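Local coordinates for protein thiosulfate reductase (Thermus thermophilus, PDB 2VPZ) that probably acts as a molybdopterin- and iron-sulfur-dependent oxidoreductase, named for the reduction of thiosulfate or polysulfide, at residues A200-L205 against R313-E318; K276-K281 against G355-P360. All blocks are in the same frame, centred on the assembly; numbering follows the deposited sequence.

Contact 1. Residues A200-L205 against R313-E318; sequences ARYIVL and REVARE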
loop_
_atom_site.group_PDB
_atom_site.type_symbol
_atom_site.label_atom_id
_atom_site.label_comp_id
_atom_site.label_asym_id
_atom_site.label_seq_id
_atom_site.Cartn_x
_atom_site.Cartn_y
_atom_site.Cartn_z
ATOM N N ALA A 200 -3.007 7.003 30.442
ATOM C CA ALA A 200 -4.406 6.931 29.961
ATOM C C ALA A 200 -4.595 5.787 28.919
ATOM O O ALA A 200 -3.713 5.532 28.089
ATOM C CB ALA A 200 -4.856 8.285 29.403
ATOM N N ARG A 201 -5.756 5.129 28.940
ATOM C CA ARG A 201 -6.040 3.952 28.083
ATOM C C ARG A 201 -7.194 4.070 27.108
ATOM O O ARG A 201 -7.337 3.300 26.140
ATOM C CB ARG A 201 -6.312 2.761 28.980
ATOM C CG ARG A 201 -5.080 2.126 29.557
ATOM C CD ARG A 201 -4.419 1.262 28.494
ATOM N NE ARG A 201 -3.280 1.889 27.822
ATOM C CZ ARG A 201 -2.668 1.417 26.742
ATOM N NH1 ARG A 201 -3.087 0.289 26.188
ATOM N NH2 ARG A 201 -1.640 2.075 26.214
ATOM N N TYR A 202 -8.031 5.045 27.440
ATOM C CA TYR A 202 -9.252 5.395 26.715
ATOM C C TYR A 202 -9.461 6.888 27.056
ATOM O O TYR A 202 -9.523 7.265 28.230
ATOM C CB TYR A 202 -10.394 4.527 27.277
ATOM C CG TYR A 202 -11.663 4.524 26.441
ATOM C CD1 TYR A 202 -11.836 3.629 25.381
ATOM C CD2 TYR A 202 -12.717 5.406 26.730
ATOM C CE1 TYR A 202 -13.007 3.594 24.631
ATOM C CE2 TYR A 202 -13.905 5.389 25.994
ATOM C CZ TYR A 202 -14.045 4.481 24.945
ATOM O OH TYR A 202 -15.197 4.444 24.204
ATOM N N ILE A 203 -9.567 7.717 26.025
ATOM C CA ILE A 203 -9.727 9.168 26.173
ATOM C C ILE A 203 -10.949 9.765 25.431
ATOM O O ILE A 203 -11.119 9.526 24.234
ATOM C CB ILE A 203 -8.414 9.893 25.666
ATOM C CG1 ILE A 203 -7.212 9.426 26.476
ATOM C CG2 ILE A 203 -8.569 11.435 25.720
ATOM C CD1 ILE A 203 -5.861 9.921 25.925
ATOM N N VAL A 204 -11.800 10.524 26.118
ATOM C CA VAL A 204 -12.955 11.133 25.450
ATOM C C VAL A 204 -12.848 12.670 25.382
ATOM O O VAL A 204 -12.849 13.357 26.416
ATOM C CB VAL A 204 -14.334 10.704 26.117
ATOM C CG1 VAL A 204 -15.515 11.298 25.311
ATOM C CG2 VAL A 204 -14.454 9.160 26.169
ATOM N N LEU A 205 -12.733 13.175 24.151
ATOM C CA LEU A 205 -12.608 14.599 23.829
ATOM C C LEU A 205 -13.936 15.218 23.403
ATOM O O LEU A 205 -14.553 14.793 22.413
ATOM C CB LEU A 205 -11.562 14.837 22.699
ATOM C CG LEU A 205 -10.148 14.263 22.944
ATOM C CD1 LEU A 205 -9.239 14.525 21.733
ATOM C CD2 LEU A 205 -9.551 14.869 24.235
ATOM N N ARG A 313 -24.579 3.919 24.892
ATOM C CA ARG A 313 -24.369 2.797 25.818
ATOM C C ARG A 313 -22.961 2.183 25.727
ATOM O O ARG A 313 -22.261 2.039 26.743
ATOM C CB ARG A 313 -25.376 1.685 25.563
ATOM C CG ARG A 313 -26.482 1.709 26.536
ATOM C CD ARG A 313 -27.379 0.511 26.531
ATOM N NE ARG A 313 -28.642 1.024 27.004
ATOM C CZ ARG A 313 -29.627 1.425 26.220
ATOM N NH1 ARG A 313 -29.507 1.332 24.902
ATOM N NH2 ARG A 313 -30.687 2.012 26.758
ATOM N N GLU A 314 -22.581 1.784 24.516
ATOM C CA GLU A 314 -21.262 1.204 24.219
ATOM C C GLU A 314 -20.125 2.126 24.700
ATOM O O GLU A 314 -19.174 1.656 25.336
ATOM C CB GLU A 314 -21.108 0.929 22.713
ATOM C CG GLU A 314 -21.453 -0.493 22.241
ATOM C CD GLU A 314 -21.621 -0.642 20.704
ATOM O OE1 GLU A 314 -20.822 -0.056 19.925
ATOM O OE2 GLU A 314 -22.555 -1.372 20.294
ATOM N N VAL A 315 -20.195 3.421 24.409
ATOM C CA VAL A 315 -19.144 4.321 24.879
ATOM C C VAL A 315 -19.031 4.346 26.421
ATOM O O VAL A 315 -17.919 4.297 26.932
ATOM C CB VAL A 315 -19.296 5.775 24.283
ATOM C CG1 VAL A 315 -18.249 6.748 24.911
ATOM C CG2 VAL A 315 -19.109 5.710 22.770
ATOM N N ALA A 316 -20.126 4.386 27.178
ATOM C CA ALA A 316 -19.999 4.367 28.646
ATOM C C ALA A 316 -19.459 3.028 29.199
ATOM O O ALA A 316 -18.725 3.021 30.192
ATOM C CB ALA A 316 -21.341 4.698 29.333
ATOM N N ARG A 317 -19.811 1.908 28.565
ATOM C CA ARG A 317 -19.345 0.573 28.982
ATOM C C ARG A 317 -17.846 0.416 28.791
ATOM O O ARG A 317 -17.135 -0.039 29.696
ATOM C CB ARG A 317 -20.059 -0.540 28.226
ATOM C CG ARG A 317 -21.453 -0.822 28.726
ATOM C CD ARG A 317 -22.256 -1.553 27.661
ATOM N NE ARG A 317 -23.671 -1.729 27.971
ATOM C CZ ARG A 317 -24.568 -2.281 27.161
ATOM N NH1 ARG A 317 -24.205 -2.723 25.965
ATOM N NH2 ARG A 317 -25.834 -2.399 27.551
ATOM N N GLU A 318 -17.390 0.788 27.601
ATOM C CA GLU A 318 -15.981 0.761 27.216
ATOM C C GLU A 318 -15.137 1.625 28.150
ATOM O O GLU A 318 -13.990 1.274 28.454
ATOM C CB GLU A 318 -15.782 1.285 25.782
ATOM C CG GLU A 318 -16.712 0.682 24.740
ATOM C CD GLU A 318 -16.288 0.925 23.287
ATOM O OE1 GLU A 318 -15.683 1.987 22.997
ATOM O OE2 GLU A 318 -16.585 0.044 22.445
#
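Tyr-202 reaches from its strand to Glu-318 on the helix beside it, and its phenol hydroxyl gives a hydrogen bond to the carboxylate. The distance from Tyr-202 OH to Glu-318 OE1 is 2.8 Å. OE1 accepts through its anti lone pair, the one turned away from OE2. Ring and carboxylate planes stand almost perpendicular, 85° apart. The CB of Tyr-202 points toward the helix, and with CG anti to the backbone N (chi1 -167°) the ring carries its hydroxyl to Glu-318.

The tight part lies around the hydroxyl end of the ring. Glu-318 CB packs 3.7 Å from Tyr-202 CZ, and the backbone carbon of Glu-318 lies over one ring face. One turn earlier, Val-315 adds its CG1 branch, 3.9 Å from Tyr-202 OH. Met-319 also touches Tyr-202, and Trp-264 of helix 257-270 meets both Val-204 and Val-315. Glu-318 has a second partner: its OE2 forms a salt bridge with Arg-248, which also pairs with Glu-314. The carboxylate is thus held through both oxygens, and the positive charge is likely to favour its ionised form. A phenylalanine in place of Tyr-202 has no hydroxyl, and Glu-318 OE1 would probably be left without this donor.

The helix face turned away from the strand is the solvent side. There Arg-317 points its CB away and is exposed, and its guanidinium pairs with Glu-271.

Strand 202-206 is an inner strand of a four-stranded parallel sheet, next to strand 326-327. Helix 309-320 precedes that neighbouring strand and packs its Val-315 and Glu-318 side towards the sheet. Such helix-on-sheet packing is typical of an alpha/beta layered fold, here within the molybdopterin oxidoreductase family region.

Contact 2. Residues K276-K281 against G355-P360; sequences KEYVAK and GNYGRP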
loop_
_atom_site.group_PDB
_atom_site.type_symbol
_atom_site.label_atom_id
_atom_site.label_comp_id
_atom_site.label_asym_id
_atom_site.label_seq_id
_atom_site.Cartn_x
_atom_site.Cartn_y
_atom_site.Cartn_z
ATOM N N LYS A 276 -17.289 1.985 43.100
ATOM C CA LYS A 276 -17.965 2.005 44.383
ATOM C C LYS A 276 -17.155 2.546 45.572
ATOM O O LYS A 276 -17.599 3.449 46.297
ATOM C CB LYS A 276 -18.573 0.614 44.678
ATOM C CG LYS A 276 -19.330 0.001 43.480
ATOM C CD LYS A 276 -20.395 -1.032 43.864
ATOM C CE LYS A 276 -21.780 -0.401 44.071
ATOM N NZ LYS A 276 -22.892 -1.412 43.942
ATOM N N GLU A 277 -15.955 2.019 45.756
ATOM C CA GLU A 277 -15.072 2.476 46.832
ATOM C C GLU A 277 -14.773 3.967 46.755
ATOM O O GLU A 277 -14.887 4.700 47.740
ATOM C CB GLU A 277 -13.737 1.796 46.779
ATOM C CG GLU A 277 -13.673 0.328 46.880
ATOM C CD GLU A 277 -12.251 -0.102 47.175
ATOM O OE1 GLU A 277 -11.602 0.624 47.965
ATOM O OE2 GLU A 277 -11.802 -1.130 46.619
ATOM N N TYR A 278 -14.304 4.370 45.583
ATOM C CA TYR A 278 -13.910 5.747 45.348
ATOM C C TYR A 278 -15.035 6.708 45.785
ATOM O O TYR A 278 -14.772 7.660 46.519
ATOM C CB TYR A 278 -13.475 6.011 43.879
ATOM C CG TYR A 278 -12.731 7.344 43.652
ATOM C CD1 TYR A 278 -11.323 7.419 43.592
ATOM C CD2 TYR A 278 -13.449 8.531 43.514
ATOM C CE1 TYR A 278 -10.660 8.670 43.394
ATOM C CE2 TYR A 278 -12.808 9.769 43.322
ATOM C CZ TYR A 278 -11.416 9.843 43.260
ATOM O OH TYR A 278 -10.813 11.068 43.057
ATOM N N VAL A 279 -16.276 6.460 45.387
ATOM C CA VAL A 279 -17.374 7.333 45.820
ATOM C C VAL A 279 -17.557 7.245 47.362
ATOM O O VAL A 279 -17.700 8.282 48.039
ATOM C CB VAL A 279 -18.729 7.031 45.041
ATOM C CG1 VAL A 279 -19.924 7.707 45.746
ATOM C CG2 VAL A 279 -18.617 7.536 43.575
ATOM N N ALA A 280 -17.519 6.035 47.916
ATOM C CA ALA A 280 -17.613 5.832 49.358
ATOM C C ALA A 280 -16.514 6.615 50.145
ATOM O O ALA A 280 -16.845 7.346 51.075
ATOM C CB ALA A 280 -17.524 4.306 49.716
ATOM N N LYS A 281 -15.229 6.544 49.795
ATOM C CA LYS A 281 -14.259 7.307 50.579
ATOM C C LYS A 281 -13.915 8.795 50.265
ATOM O O LYS A 281 -13.344 9.476 51.114
ATOM C CB LYS A 281 -12.916 6.517 50.798
ATOM C CG LYS A 281 -12.558 5.440 49.785
ATOM C CD LYS A 281 -11.439 4.516 50.304
ATOM C CE LYS A 281 -12.008 3.192 50.831
ATOM N NZ LYS A 281 -12.929 2.531 49.837
ATOM N N GLY A 355 -13.456 6.985 39.053
ATOM C CA GLY A 355 -12.410 6.940 40.071
ATOM C C GLY A 355 -11.035 7.410 39.608
ATOM O O GLY A 355 -10.006 6.990 40.160
ATOM N N ASN A 356 -10.987 8.305 38.624
ATOM C CA ASN A 356 -9.701 8.750 38.077
ATOM C C ASN A 356 -8.967 9.963 38.647
ATOM O O ASN A 356 -7.793 10.156 38.350
ATOM C CB ASN A 356 -9.797 8.917 36.534
ATOM C CG ASN A 356 -10.826 9.988 36.074
ATOM O OD1 ASN A 356 -11.084 10.979 36.765
ATOM N ND2 ASN A 356 -11.391 9.787 34.874
ATOM N N TYR A 357 -9.613 10.767 39.476
ATOM C CA TYR A 357 -8.954 11.974 39.995
ATOM C C TYR A 357 -7.866 11.707 41.047
ATOM O O TYR A 357 -8.160 11.230 42.141
ATOM C CB TYR A 357 -9.994 12.961 40.551
ATOM C CG TYR A 357 -9.482 14.379 40.767
ATOM C CD1 TYR A 357 -9.614 15.352 39.772
ATOM C CD2 TYR A 357 -8.909 14.760 41.983
ATOM C CE1 TYR A 357 -9.197 16.678 39.982
ATOM C CE2 TYR A 357 -8.478 16.091 42.210
ATOM C CZ TYR A 357 -8.630 17.047 41.201
ATOM O OH TYR A 357 -8.229 18.355 41.392
ATOM N N GLY A 358 -6.620 12.029 40.723
ATOM C CA GLY A 358 -5.524 11.769 41.630
ATOM C C GLY A 358 -4.951 10.358 41.499
ATOM O O GLY A 358 -4.169 9.936 42.350
ATOM N N ARG A 359 -5.353 9.616 40.476
ATOM C CA ARG A 359 -4.847 8.269 40.228
ATOM C C ARG A 359 -4.134 8.152 38.906
ATOM O O ARG A 359 -4.389 8.985 37.976
ATOM C CB ARG A 359 -5.958 7.202 40.122
ATOM C CG ARG A 359 -6.980 7.171 41.232
ATOM C CD ARG A 359 -6.612 6.173 42.334
ATOM N NE ARG A 359 -7.759 5.765 43.153
ATOM C CZ ARG A 359 -8.710 4.893 42.811
ATOM N NH1 ARG A 359 -8.686 4.291 41.631
ATOM N NH2 ARG A 359 -9.700 4.612 43.662
ATOM N N PRO A 360 -3.092 7.274 38.798
ATOM C CA PRO A 360 -2.519 7.240 37.455
ATOM C C PRO A 360 -3.549 6.680 36.524
ATOM O O PRO A 360 -4.046 5.537 36.658
ATOM C CB PRO A 360 -1.344 6.299 37.602
ATOM C CG PRO A 360 -1.056 6.160 39.044
ATOM C CD PRO A 360 -1.984 7.164 39.756
#
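Tyr-278 of helix 276-282 packs on Gly-355, Tyr-357 and Arg-359 in a partly buried helix-to-loop contact, where the loop follows helix 341-354. Its ring is met over a face, at the edge and at the hydroxyl.

Gly-355 CA sits over the ring face in a CH-pi contact. Gly-355 CA is 3.8 Å from the centroid of the Tyr-278 ring, close to the ring normal. A side chain on this glycine would be pressed against Tyr-278 CB, and the positive phi by itself already favours glycine. At the far end of the ring, Tyr-278 OH donates to the backbone O of Tyr-357 at 2.8 Å. The donor lies in the carbonyl plane, on a lone pair, with a C=O...donor angle of 123°. Tyr-278 OH is also 3.2 Å from Tyr-357 CB.

Two backbone motifs shape this surface. Gly-355 ends helix 341-354 in a Schellman motif. Residues 356-359 then form a type II beta turn, with Gly-358 at its third position. The accepting carbonyl of Tyr-357 belongs to this turn.

Arg-359 completes the contact at the ring edge. Its chain bends at chi2 (-94°), which brings the guanidinium back beside Tyr-278. Arg-359 NH2 is 3.2 Å from Tyr-278 CD1. A face of the guanidinium is turned to that ring edge, with the planes 72° apart. Arg-359 also has a long, weak ion pair with Asp-275, whose other oxygen accepts from the backbone N of Tyr-278. The Tyr-357 ring leads away from the helix and stacks with Phe-185.

The centres of contacts 1 and 2 are about 17 Å apart. Their nearest atoms are about 6 Å apart, so they do not touch. Their segments alternate along the chain: 200-205, 276-281, 313-318, then 355-360. Each contact thus brings together parts of the molybdopterin oxidoreductase range that lie far apart in sequence. Strand 326-327 links their surroundings. Val-327 pairs with the backbone of contact 1, while the carbonyl of Ala-326 accepts from Asn-356 in contact 2. Contact 1 joins the four-stranded parallel sheet to a helix; contact 2 joins two peripheral elements, a short helix and a loop. Both lie away from the annotated cofactor sites.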